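TRAP dicarboxylate transporter-DctP subunit (Rhodobacter sphaeroides, PDB 4PE3) probably binds a small organic solute in the periplasm and delivers it to the membrane subunits of a TRAP transporter. Local coordinates at residues G114-D118 / P119-I123. Sequence-based numbering, arbitrary orientation. Where two conformers were deposited one is given.
Sequences GAWAD and PAQMI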
# COMPACT_ATOMS: atom_id res chain seq x y z
N GLY A 114 -6.69 -3.56 -7.04
CA GLY A 114 -6.62 -4.56 -8.08
C GLY A 114 -5.45 -4.43 -9.05
O GLY A 114 -5.20 -5.31 -9.87
N ALA A 115 -4.73 -3.33 -8.99
CA ALA A 115 -3.65 -3.11 -9.94
C ALA A 115 -2.46 -4.04 -9.78
O ALA A 115 -1.78 -4.34 -10.76
CB ALA A 115 -3.17 -1.68 -9.84
N TRP A 116 -2.18 -4.47 -8.55
CA TRP A 116 -0.88 -5.07 -8.24
C TRP A 116 -0.97 -6.52 -7.75
O TRP A 116 -1.90 -6.88 -7.03
CB TRP A 116 -0.14 -4.25 -7.17
CG TRP A 116 -0.12 -2.77 -7.43
CD1 TRP A 116 -0.55 -1.79 -6.59
CD2 TRP A 116 0.35 -2.11 -8.61
NE1 TRP A 116 -0.40 -0.57 -7.17
CE2 TRP A 116 0.18 -0.73 -8.40
CE3 TRP A 116 0.91 -2.55 -9.81
CZ2 TRP A 116 0.52 0.21 -9.35
CZ3 TRP A 116 1.27 -1.59 -10.76
CH2 TRP A 116 1.07 -0.23 -10.52
N ALA A 117 0.01 -7.31 -8.15
CA ALA A 117 0.15 -8.71 -7.73
C ALA A 117 1.43 -8.91 -6.92
O ALA A 117 1.69 -10.01 -6.42
CB ALA A 117 0.16 -9.61 -8.94
N ASP A 118 2.24 -7.85 -6.80
CA ASP A 118 3.49 -7.92 -6.07
C ASP A 118 3.99 -6.51 -5.82
O ASP A 118 3.82 -5.64 -6.70
CB ASP A 118 4.56 -8.66 -6.85
CG ASP A 118 5.76 -8.95 -6.00
OD1 ASP A 118 5.72 -9.93 -5.21
OD2 ASP A 118 6.72 -8.17 -6.05
N PRO A 119 4.67 -6.26 -4.68
CA PRO A 119 5.15 -4.89 -4.46
C PRO A 119 6.10 -4.41 -5.56
O PRO A 119 6.14 -3.21 -5.83
CB PRO A 119 5.87 -4.98 -3.11
CG PRO A 119 5.17 -6.08 -2.39
CD PRO A 119 4.73 -7.06 -3.44
N ALA A 120 6.86 -5.29 -6.19
CA ALA A 120 7.79 -4.86 -7.24
C ALA A 120 7.07 -4.13 -8.37
O ALA A 120 7.63 -3.23 -8.99
CB ALA A 120 8.57 -6.04 -7.77
N GLN A 121 5.84 -4.54 -8.66
CA GLN A 121 5.08 -3.89 -9.73
C GLN A 121 4.77 -2.44 -9.39
O GLN A 121 5.00 -1.54 -10.20
CB GLN A 121 3.79 -4.64 -10.03
CG GLN A 121 3.99 -6.04 -10.58
CD GLN A 121 2.68 -6.77 -10.78
OE1 GLN A 121 1.64 -6.43 -10.21
NE2 GLN A 121 2.72 -7.78 -11.63
N MSE A 122 4.27 -2.21 -8.19
CA MSE A 122 3.96 -0.84 -7.75
C MSE A 122 5.22 0.03 -7.66
O MSE A 122 5.22 1.20 -8.07
CB MSE A 122 3.21 -0.89 -6.42
CG MSE A 122 2.74 0.47 -5.93
SE MSE A 122 4.06 1.41 -4.90
CE MSE A 122 3.89 0.51 -3.22
N ILE A 123 6.29 -0.55 -7.15
CA ILE A 123 7.55 0.17 -7.02
C ILE A 123 8.09 0.56 -8.40
O ILE A 123 8.59 1.66 -8.60
CB ILE A 123 8.57 -0.67 -6.22
CG1 ILE A 123 8.24 -0.60 -4.72
CG2 ILE A 123 9.98 -0.19 -6.45
CD1 ILE A 123 8.66 -1.81 -3.93
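Gln121, in the first turn of helix 119-128, reaches back to the loop that leads into the helix. Its CB meets Trp116 first, packing obliquely against CE3 at 3.6 Å. On another flank the same CB lies 3.5 Å from Asp118 O. CG stays near that carbonyl oxygen as the chain turns past it. With CG anti to its own carbonyl carbon (chi1 -65°) and the chain extended beyond, the amide passes Trp116 in the opposite sense to the indole. CD comes up to the backbone of Ala117, and OE1 accepts from Ala117 N at 2.8 Å. This bond is nearly straight, 166° at the hydrogen, although the donor sits above the carbonyl plane. OE1 also lies at the edge of the indole, in its plane. NE2 ends beside Ala117 CB.

The arrangement is a helix N-terminus with Asp118 as N-cap. Asp118 OD2 takes the N-H of Ala120 at 2.9 Å, on the anti side of the carboxylate and tilted out of its plane. Asp118 CG is anti to the backbone N (chi1 -169°), which turns the carboxylate beside the carbonyl carbon, toward Pro119 N and Ala120 N. Asp118 O receives Gln121 N at 3.0 Å in a more bent bond. Pro119 fills the first helical position, where its nitrogen has no hydrogen to give.

CB and CG of Met122 lie over one face of the Trp116 indole. CB stands over the five-membered ring, 3.6 Å from the centroid, in a CH-pi contact. CG continues to NE1 at 3.5 Å, after which the selenomethionine chain bends away. Ala115 CB packs on the opposite indole face, about 3.7 Å above the ring plane. Leu333, Tyr336 and Leu337 of helix 324-339 also touch the indole.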